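Local coordinates for protein adenylyltransferase (Bartonella henselae str. Houston-1, PDB 5NH2) that transfers AMP from ATP to tyrosine or threonine residues of host target proteins through its Fic domain, at residues A[33-36]-A[37-41]; A[130-133]-A[134-137]; A[111-114]-A[115-119]. All coordinates share one frame; numbering follows the deposited sequence.

Contact 1: A[33-36]-A[37-41]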
ATOM      1  N   GLU A  33      16.556  -3.471  -7.657  1.00 45.58           N
ATOM      2  CA  GLU A  33      16.742  -2.023  -7.716  1.00 40.54           C
ATOM      3  C   GLU A  33      16.224  -1.436  -9.027  1.00 40.18           C
ATOM      4  O   GLU A  33      15.580  -0.371  -9.021  1.00 44.29           O
ATOM      5  CB  GLU A  33      18.222  -1.687  -7.518  1.00 39.66           C
ATOM      6  CG  GLU A  33      18.727  -1.880  -6.097  1.00 44.13           C
ATOM      7  CD  GLU A  33      20.227  -1.644  -5.965  1.00 50.74           C
ATOM      8  OE1 GLU A  33      20.944  -1.597  -6.985  1.00 48.62           O
ATOM      9  OE2 GLU A  33      20.696  -1.483  -4.832  1.00 67.73           O
ATOM     10  N   LYS A  34      16.457  -2.133 -10.155  1.00 36.81           N
ATOM     11  CA  LYS A  34      16.011  -1.612 -11.446  1.00 40.25           C
ATOM     12  C   LYS A  34      14.500  -1.778 -11.652  1.00 40.00           C
ATOM     13  O   LYS A  34      13.829  -0.846 -12.132  1.00 37.19           O
ATOM     14  CB  LYS A  34      16.800  -2.272 -12.586  1.00 37.93           C
ATOM     15  CG  LYS A  34      16.377  -1.814 -14.006  1.00 33.73           C
ATOM     16  CD  LYS A  34      16.835  -0.363 -14.303  1.00 36.40           C
ATOM     17  CE  LYS A  34      15.881   0.284 -15.311  1.00 39.45           C
ATOM     18  NZ  LYS A  34      16.333   1.571 -15.892  1.00 42.57           N
ATOM     19  N   CYS A  35      13.945  -2.968 -11.341  1.00 33.18           N
ATOM     20  CA  CYS A  35      12.485  -3.111 -11.313  1.00 28.45           C
ATOM     21  C   CYS A  35      11.838  -2.082 -10.365  1.00 27.76           C
ATOM     22  O   CYS A  35      10.824  -1.468 -10.701  1.00 29.24           O
ATOM     23  CB  CYS A  35      12.088  -4.542 -10.914  1.00 33.52           C
ATOM     24  SG  CYS A  35      10.245  -4.760 -10.598  1.00 38.71           S
ATOM     25  N   SER A  36      12.427  -1.850  -9.197  1.00 32.65           N
ATOM     26  CA  SER A  36      11.849  -0.859  -8.290  1.00 41.06           C
ATOM     27  C   SER A  36      11.851   0.525  -8.909  1.00 35.97           C
ATOM     28  O   SER A  36      10.898   1.293  -8.730  1.00 33.70           O
ATOM     29  CB  SER A  36      12.625  -0.815  -6.979  1.00 39.88           C
ATOM     30  OG  SER A  36      11.994  -1.699  -6.105  1.00 52.64           O
ATOM     31  N   HIS A  37      12.936   0.849  -9.616  1.00 33.89           N
ATOM     32  CA  HIS A  37      13.130   2.176 -10.186  1.00 34.25           C
ATOM     33  C   HIS A  37      12.120   2.442 -11.289  1.00 39.61           C
ATOM     34  O   HIS A  37      11.454   3.504 -11.305  1.00 38.43           O
ATOM     35  CB  HIS A  37      14.561   2.271 -10.706  1.00 35.81           C
ATOM     36  CG  HIS A  37      14.859   3.519 -11.473  1.00 43.51           C
ATOM     37  ND1 HIS A  37      15.587   4.557 -10.936  1.00 42.56           N
ATOM     38  CD2 HIS A  37      14.594   3.863 -12.752  1.00 32.71           C
ATOM     39  CE1 HIS A  37      15.738   5.499 -11.848  1.00 45.84           C
ATOM     40  NE2 HIS A  37      15.146   5.102 -12.958  1.00 44.28           N
ATOM     41  N   ASP A  38      11.942   1.446 -12.182  1.00 36.01           N
ATOM     42  CA  ASP A  38      10.990   1.588 -13.281  1.00 31.36           C
ATOM     43  C   ASP A  38       9.567   1.630 -12.760  1.00 41.12           C
ATOM     44  O   ASP A  38       8.743   2.387 -13.281  1.00 41.53           O
ATOM     45  CB  ASP A  38      11.165   0.444 -14.288  1.00 32.60           C
ATOM     46  CG  ASP A  38      12.439   0.603 -15.154  1.00 45.97           C
ATOM     47  OD1 ASP A  38      12.972   1.738 -15.218  1.00 46.55           O
ATOM     48  OD2 ASP A  38      12.912  -0.403 -15.765  1.00 45.67           O
ATOM     49  N   THR A  39       9.251   0.806 -11.734  1.00 44.85           N
ATOM     50  CA  THR A  39       7.900   0.810 -11.164  1.00 34.92           C
ATOM     51  C   THR A  39       7.592   2.135 -10.483  1.00 36.49           C
ATOM     52  O   THR A  39       6.445   2.600 -10.520  1.00 34.67           O
ATOM     53  CB  THR A  39       7.739  -0.331 -10.173  1.00 34.21           C
ATOM     54  OG1 THR A  39       7.980  -1.553 -10.856  1.00 45.20           O
ATOM     55  CG2 THR A  39       6.344  -0.362  -9.603  1.00 27.28           C
ATOM     56  N   ALA A  40       8.602   2.779  -9.883  1.00 28.64           N
ATOM     57  CA  ALA A  40       8.390   4.153  -9.412  1.00 31.36           C
ATOM     58  C   ALA A  40       8.014   5.077 -10.570  1.00 30.06           C
ATOM     59  O   ALA A  40       7.043   5.861 -10.490  1.00 38.63           O
ATOM     60  CB  ALA A  40       9.641   4.671  -8.704  1.00 29.35           C
ATOM     61  N   LYS A  41       8.751   4.983 -11.669  1.00 31.68           N
ATOM     62  CA  LYS A  41       8.417   5.843 -12.800  1.00 34.11           C
ATOM     63  C   LYS A  41       6.978   5.603 -13.248  1.00 39.54           C
ATOM     64  O   LYS A  41       6.215   6.569 -13.427  1.00 38.54           O
ATOM     65  CB  LYS A  41       9.402   5.623 -13.963  1.00 29.32           C
ATOM     66  CG  LYS A  41       9.078   6.514 -15.176  1.00 35.28           C
ATOM     67  CD  LYS A  41       9.699   5.994 -16.469  1.00 42.01           C
ATOM     68  CE  LYS A  41       9.243   6.785 -17.692  1.00 49.55           C
ATOM     69  NZ  LYS A  41       9.796   6.260 -18.959  1.00 50.22           N
TER

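Contact 2: A[130-133]-A[134-137]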
ATOM      1  N   GLY A 130     -21.934   6.702  -4.530  1.00 48.53           N
ATOM      2  CA  GLY A 130     -23.111   7.187  -3.827  1.00 46.75           C
ATOM      3  C   GLY A 130     -23.302   6.598  -2.447  1.00 51.81           C
ATOM      4  O   GLY A 130     -24.442   6.375  -2.024  1.00 49.04           O
ATOM      5  N   LEU A 131     -22.214   6.312  -1.742  1.00 47.07           N
ATOM      6  CA  LEU A 131     -22.245   5.785  -0.388  1.00 46.61           C
ATOM      7  C   LEU A 131     -21.586   6.803   0.529  1.00 46.29           C
ATOM      8  O   LEU A 131     -20.746   7.593   0.088  1.00 49.75           O
ATOM      9  CB  LEU A 131     -21.506   4.430  -0.290  1.00 39.50           C
ATOM     10  CG  LEU A 131     -22.111   3.322  -1.143  1.00 45.28           C
ATOM     11  CD1 LEU A 131     -21.332   1.962  -1.157  1.00 37.42           C
ATOM     12  CD2 LEU A 131     -23.613   3.144  -0.750  1.00 46.91           C
ATOM     13  N   THR A 132     -21.938   6.759   1.816  1.00 42.25           N
ATOM     14  CA  THR A 132     -21.147   7.483   2.814  1.00 46.85           C
ATOM     15  C   THR A 132     -19.787   6.802   2.997  1.00 41.82           C
ATOM     16  O   THR A 132     -19.548   5.705   2.490  1.00 46.72           O
ATOM     17  CB  THR A 132     -21.847   7.495   4.173  1.00 48.72           C
ATOM     18  OG1 THR A 132     -21.938   6.147   4.665  1.00 42.01           O
ATOM     19  CG2 THR A 132     -23.206   8.102   4.084  1.00 46.07           C
ATOM     20  N   ARG A 133     -18.903   7.438   3.782  1.00 43.22           N
ATOM     21  CA  ARG A 133     -17.566   6.879   4.006  1.00 41.92           C
ATOM     22  C   ARG A 133     -17.629   5.525   4.724  1.00 46.08           C
ATOM     23  O   ARG A 133     -16.910   4.579   4.353  1.00 50.63           O
ATOM     24  CB  ARG A 133     -16.681   7.853   4.802  1.00 39.32           C
ATOM     25  CG  ARG A 133     -15.173   7.349   4.967  1.00 34.70           C
ATOM     26  CD  ARG A 133     -14.347   8.392   5.668  1.00 43.31           C
ATOM     27  NE  ARG A 133     -14.920   8.678   6.973  1.00 44.11           N
ATOM     28  CZ  ARG A 133     -14.676   7.943   8.051  1.00 43.30           C
ATOM     29  NH1 ARG A 133     -13.829   6.903   7.992  1.00 36.00           N
ATOM     30  NH2 ARG A 133     -15.257   8.257   9.190  1.00 45.18           N
ATOM     31  N   GLU A 134     -18.486   5.408   5.741  1.00 40.64           N
ATOM     32  CA  GLU A 134     -18.580   4.170   6.509  1.00 40.03           C
ATOM     33  C   GLU A 134     -19.130   3.029   5.656  1.00 39.47           C
ATOM     34  O   GLU A 134     -18.589   1.919   5.664  1.00 43.57           O
ATOM     35  CB  GLU A 134     -19.452   4.397   7.732  1.00 41.84           C
ATOM     36  CG  GLU A 134     -18.669   4.868   8.918  1.00 52.17           C
ATOM     37  CD  GLU A 134     -18.584   6.367   8.985  1.00 70.78           C
ATOM     38  OE1 GLU A 134     -19.030   7.036   8.009  1.00 77.80           O
ATOM     39  OE2 GLU A 134     -18.076   6.871  10.017  1.00 76.34           O
ATOM     40  N   GLU A 135     -20.191   3.304   4.894  1.00 46.37           N
ATOM     41  CA  GLU A 135     -20.733   2.327   3.945  1.00 45.36           C
ATOM     42  C   GLU A 135     -19.662   1.843   2.955  1.00 40.50           C
ATOM     43  O   GLU A 135     -19.413   0.632   2.816  1.00 41.92           O
ATOM     44  CB  GLU A 135     -21.920   2.954   3.203  1.00 43.24           C
ATOM     45  CG  GLU A 135     -23.027   3.434   4.103  1.00 49.21           C
ATOM     46  CD  GLU A 135     -24.140   4.232   3.362  1.00 57.03           C
ATOM     47  OE1 GLU A 135     -23.858   4.831   2.290  1.00 54.09           O
ATOM     48  OE2 GLU A 135     -25.299   4.267   3.864  1.00 59.39           O
ATOM     49  N   PHE A 136     -19.034   2.791   2.242  1.00 35.58           N
ATOM     50  CA  PHE A 136     -17.964   2.460   1.319  1.00 36.10           C
ATOM     51  C   PHE A 136     -16.929   1.575   1.997  1.00 38.94           C
ATOM     52  O   PHE A 136     -16.583   0.523   1.463  1.00 42.27           O
ATOM     53  CB  PHE A 136     -17.301   3.716   0.755  1.00 32.90           C
ATOM     54  CG  PHE A 136     -16.094   3.424  -0.121  1.00 31.46           C
ATOM     55  CD1 PHE A 136     -16.242   3.161  -1.470  1.00 31.59           C
ATOM     56  CD2 PHE A 136     -14.806   3.414   0.426  1.00 37.05           C
ATOM     57  CE1 PHE A 136     -15.132   2.864  -2.256  1.00 39.30           C
ATOM     58  CE2 PHE A 136     -13.677   3.138  -0.361  1.00 36.38           C
ATOM     59  CZ  PHE A 136     -13.841   2.858  -1.709  1.00 35.58           C
ATOM     60  N   ASN A 137     -16.452   1.956   3.191  1.00 34.40           N
ATOM     61  CA  ASN A 137     -15.412   1.154   3.835  1.00 33.37           C
ATOM     62  C   ASN A 137     -15.900  -0.279   4.133  1.00 39.35           C
ATOM     63  O   ASN A 137     -15.169  -1.249   3.892  1.00 35.52           O
ATOM     64  CB  ASN A 137     -14.904   1.831   5.112  1.00 30.47           C
ATOM     65  CG  ASN A 137     -13.975   3.084   4.831  1.00 43.21           C
ATOM     66  OD1 ASN A 137     -13.553   3.332   3.698  1.00 29.81           O
ATOM     67  ND2 ASN A 137     -13.676   3.863   5.901  1.00 31.14           N
TER

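Contact 3: A[111-114]-A[115-119]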
ATOM      1  N   ILE A 111      -8.989 -18.986  -8.221  1.00 34.34           N
ATOM      2  CA  ILE A 111      -8.658 -17.616  -8.634  1.00 40.28           C
ATOM      3  C   ILE A 111      -9.716 -17.093  -9.590  1.00 41.35           C
ATOM      4  O   ILE A 111     -10.295 -16.012  -9.380  1.00 40.27           O
ATOM      5  CB  ILE A 111      -7.254 -17.554  -9.276  1.00 36.06           C
ATOM      6  CG1 ILE A 111      -6.184 -17.999  -8.285  1.00 29.83           C
ATOM      7  CG2 ILE A 111      -6.936 -16.136  -9.820  1.00 30.73           C
ATOM      8  CD1 ILE A 111      -5.043 -18.709  -8.986  1.00 30.93           C
ATOM      9  N   GLN A 112     -10.029 -17.893 -10.619  1.00 39.66           N
ATOM     10  CA  GLN A 112     -10.901 -17.420 -11.682  1.00 38.30           C
ATOM     11  C   GLN A 112     -12.282 -17.097 -11.136  1.00 37.52           C
ATOM     12  O   GLN A 112     -12.802 -15.992 -11.347  1.00 43.16           O
ATOM     13  CB  GLN A 112     -11.000 -18.467 -12.798  1.00 37.80           C
ATOM     14  CG  GLN A 112     -11.957 -18.050 -13.962  1.00 36.99           C
ATOM     15  CD  GLN A 112     -11.375 -16.950 -14.868  1.00 42.12           C
ATOM     16  OE1 GLN A 112     -12.121 -16.166 -15.447  1.00 46.98           O
ATOM     17  NE2 GLN A 112     -10.048 -16.908 -15.002  1.00 32.30           N
ATOM     18  N   GLU A 113     -12.880 -18.053 -10.417  1.00 32.74           N
ATOM     19  CA  GLU A 113     -14.163 -17.841  -9.766  1.00 37.81           C
ATOM     20  C   GLU A 113     -14.135 -16.578  -8.909  1.00 40.20           C
ATOM     21  O   GLU A 113     -15.014 -15.705  -9.039  1.00 37.17           O
ATOM     22  CB  GLU A 113     -14.507 -19.049  -8.897  1.00 44.96           C
ATOM     23  CG  GLU A 113     -14.648 -20.376  -9.630  1.00 55.84           C
ATOM     24  CD  GLU A 113     -14.654 -21.563  -8.659  1.00 63.80           C
ATOM     25  OE1 GLU A 113     -14.055 -22.615  -8.970  1.00 61.85           O
ATOM     26  OE2 GLU A 113     -15.247 -21.430  -7.563  1.00 74.09           O
ATOM     27  N   GLY A 114     -13.088 -16.445  -8.068  1.00 32.89           N
ATOM     28  CA  GLY A 114     -12.990 -15.283  -7.206  1.00 37.13           C
ATOM     29  C   GLY A 114     -13.006 -13.986  -7.998  1.00 35.11           C
ATOM     30  O   GLY A 114     -13.723 -13.037  -7.640  1.00 34.11           O
ATOM     31  N   LEU A 115     -12.264 -13.939  -9.124  1.00 33.54           N
ATOM     32  CA  LEU A 115     -12.216 -12.662  -9.848  1.00 34.56           C
ATOM     33  C   LEU A 115     -13.561 -12.362 -10.492  1.00 35.10           C
ATOM     34  O   LEU A 115     -14.014 -11.207 -10.478  1.00 29.85           O
ATOM     35  CB  LEU A 115     -11.113 -12.651 -10.891  1.00 35.52           C
ATOM     36  CG  LEU A 115      -9.723 -12.652 -10.281  1.00 37.59           C
ATOM     37  CD1 LEU A 115      -8.660 -12.980 -11.338  1.00 27.81           C
ATOM     38  CD2 LEU A 115      -9.488 -11.281  -9.584  1.00 40.27           C
ATOM     39  N   GLN A 116     -14.245 -13.408 -10.994  1.00 35.86           N
ATOM     40  CA  GLN A 116     -15.581 -13.199 -11.543  1.00 39.90           C
ATOM     41  C   GLN A 116     -16.495 -12.617 -10.475  1.00 39.28           C
ATOM     42  O   GLN A 116     -17.210 -11.633 -10.726  1.00 42.03           O
ATOM     43  CB  GLN A 116     -16.123 -14.514 -12.121  1.00 33.12           C
ATOM     44  CG  GLN A 116     -15.185 -14.972 -13.177  1.00 33.11           C
ATOM     45  CD  GLN A 116     -15.558 -16.280 -13.806  1.00 55.05           C
ATOM     46  OE1 GLN A 116     -16.435 -17.007 -13.332  1.00 60.40           O
ATOM     47  NE2 GLN A 116     -14.877 -16.605 -14.880  1.00 47.38           N
ATOM     48  N   ARG A 117     -16.374 -13.120  -9.235  1.00 34.94           N
ATOM     49  CA  ARG A 117     -17.192 -12.587  -8.147  1.00 35.99           C
ATOM     50  C   ARG A 117     -16.899 -11.111  -7.908  1.00 38.58           C
ATOM     51  O   ARG A 117     -17.828 -10.289  -7.806  1.00 33.14           O
ATOM     52  CB  ARG A 117     -16.964 -13.375  -6.877  1.00 37.19           C
ATOM     53  CG  ARG A 117     -18.278 -13.791  -6.278  1.00 47.74           C
ATOM     54  CD  ARG A 117     -18.109 -15.018  -5.391  1.00 52.50           C
ATOM     55  NE  ARG A 117     -17.824 -16.221  -6.143  1.00 57.19           N
ATOM     56  CZ  ARG A 117     -16.678 -16.891  -6.067  1.00 70.61           C
ATOM     57  NH1 ARG A 117     -15.701 -16.461  -5.266  1.00 73.37           N
ATOM     58  NH2 ARG A 117     -16.508 -17.996  -6.792  1.00 77.84           N
ATOM     59  N   LEU A 118     -15.606 -10.747  -7.889  1.00 35.45           N
ATOM     60  CA  LEU A 118     -15.280  -9.348  -7.688  1.00 37.27           C
ATOM     61  C   LEU A 118     -15.861  -8.503  -8.815  1.00 35.05           C
ATOM     62  O   LEU A 118     -16.534  -7.488  -8.552  1.00 31.12           O
ATOM     63  CB  LEU A 118     -13.781  -9.172  -7.549  1.00 30.22           C
ATOM     64  CG  LEU A 118     -13.358  -7.703  -7.620  1.00 43.89           C
ATOM     65  CD1 LEU A 118     -12.735  -7.271  -6.322  1.00 50.47           C
ATOM     66  CD2 LEU A 118     -12.411  -7.412  -8.805  1.00 40.48           C
ATOM     67  N   ASP A 119     -15.766  -9.008 -10.058  1.00 35.35           N
ATOM     68  CA  ASP A 119     -16.403  -8.324 -11.190  1.00 34.57           C
ATOM     69  C   ASP A 119     -17.901  -8.163 -10.971  1.00 40.34           C
ATOM     70  O   ASP A 119     -18.457  -7.086 -11.206  1.00 47.74           O
ATOM     71  CB  ASP A 119     -16.158  -9.069 -12.497  1.00 32.25           C
ATOM     72  CG  ASP A 119     -14.712  -8.891 -13.030  1.00 41.95           C
ATOM     73  OD1 ASP A 119     -13.826  -8.426 -12.274  1.00 34.27           O
ATOM     74  OD2 ASP A 119     -14.459  -9.262 -14.203  1.00 34.62           O
TER

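Contact 1: A[33-36]-A[37-41]
K34 and D38, one helical turn apart, meet through a lysine chain that can be followed atom by atom. From CB, CG is set anti to the backbone N (chi1 179°) and the chain then bends at chi2, which turns it along the helix toward D38. CG and CD of K34 stay 4.1 and 4.2 Å from OD2 of D38, too far to press on it. CE comes in close, with CE of K34 3.1 Å from OD2 of D38. The tip closes a salt bridge, NZ of K34 to OD1 of D38 at 3.4 Å. OD2 of D38 is also hydrogen-bonded to the hydroxyl of Y23, which ties the acidic end to a preceding loop. H37 turns its ring to the other protein chain: ND1 hydrogen-bonds OG1 of T43 and NE2 the O of M64, both of the antitoxin homologue, so both ring nitrogens are satisfied.

On the C35 side, T39 bonds back to the helix twice. Its N reaches O of C35 at 3.0 Å and its OG1 reaches the same O at 2.8 Å, the two donors coming from opposite faces of the carbonyl plane. The T39 side chain also lies about 4 Å from that of R159, an ATP-binding residue. The arrangement is an i to i+4 salt bridge and a threonine hydroxyl bonded to the preceding turn, on a Fic-protein helix buried against the antitoxin homologue.

Contact 2: A[130-133]-A[134-137]
T132 and E135 grip one another at the start of helix 133-150, and this is the close part of the contact, exposed though both residues are. The backbone N of T132 donates to OE1 of E135 at 2.8 Å, nearly straight at 159°, though it meets the carboxylate from above its plane. In return OG1 of T132 accepts a weak bond from N of E135 at 3.3 Å; with chi1 at 64°, the hydroxyl sits between the backbone N and the carbonyl carbon, only 3.0 Å from CG of E135. CB and CD2 of L131 both come to 3.5 Å from OE1 of E135, obliquely.

The loose part is R133 with E134. Both NH1 and NH2 of R133 have hydrogen bonds elsewhere, NH1 to S210 besides a salt bridge to E207. E134 adds only a charge contact, its OE2 3.2 Å from NH2 of R133 but well out of the guanidinium plane. On the buried flank the F136 ring leads away into the packing of L168, A169 and H174, and N137 gives its ND2 to S210. Together T132 and E135 make a capping box, with T132 as N-cap of this Fic-domain helix.

Contact 3: A[111-114]-A[115-119]
Four consecutive backbone bonds carry helix 109-124 through these two turns, from N of L115, Q116, R117 and L118 to O of I111, Q112, E113 and G114 in order, all at 2.9 to 3.0 Å. On the polar side Q112 and Q116 link their amides. Q112 sets CG anti to its own N (chi1 178°) and then bends at chi2, bringing OE1 round to Q116, whose chain runs extended beyond CG. NE2 of Q116 donates to OE1 of Q112 at 2.8 Å, on a lone pair in the carbonyl plane, but the N-H is bent (133°) and the two amide planes stand 79° apart, so it is a crossed rather than a flat amide pair. NE2 of Q112 is taken up by H80, which ties this pair to a neighbouring loop.

The opposite character shows in I111 and L115, which lie side by side and point the same way, CG2 of I111 touching CD1 of L115 at 3.9 Å. This is the apolar stripe of an amphipathic helix of the Fic domain: I111 rests on R79 and A106, L115 on L78 and on L150 of helix 133-150, and L118 on L143 of that same helix.

E113 and R117 run alongside each other. NH2 of R117 sits against CB of E113 at 3.1 Å, while the charges stay further apart: OE2 of E113 and NH2 of R117 form a long salt bridge at 3.7 Å, with the two planes steeply inclined. The arginine folds back over its own helix, a bend at chi3 laying one guanidinium face over the backbone, with O of E113 3.5 Å above the plane and over its centre. Beside it, NH1 of R117 lies 3.5 Å from CA of G114.

In the fold
The contacts follow one another along the chain in the order 1, 3, 2, and none touches another. Contacts 1 and 3 lie within a helix, contact 2 at the start of one. Contacts 2 and 3 belong to successive helices, 133-150 and 109-124, their centres 23 Å apart and nearest atoms about 11 Å apart. Contact 1 stands off, its centre 34 Å from that of contact 2, on the opposite side of the chain's centre, and 29 Å from that of contact 3. Contacts 1 and 3 both approach the ATP site, contact 1 at R159 and contact 3 with the side chain of I111 about 8 Å from that of N157. The side chain of C35 lies about 8 Å from the bound magnesium ion. Contact 2 lies away from the ATP-binding residues.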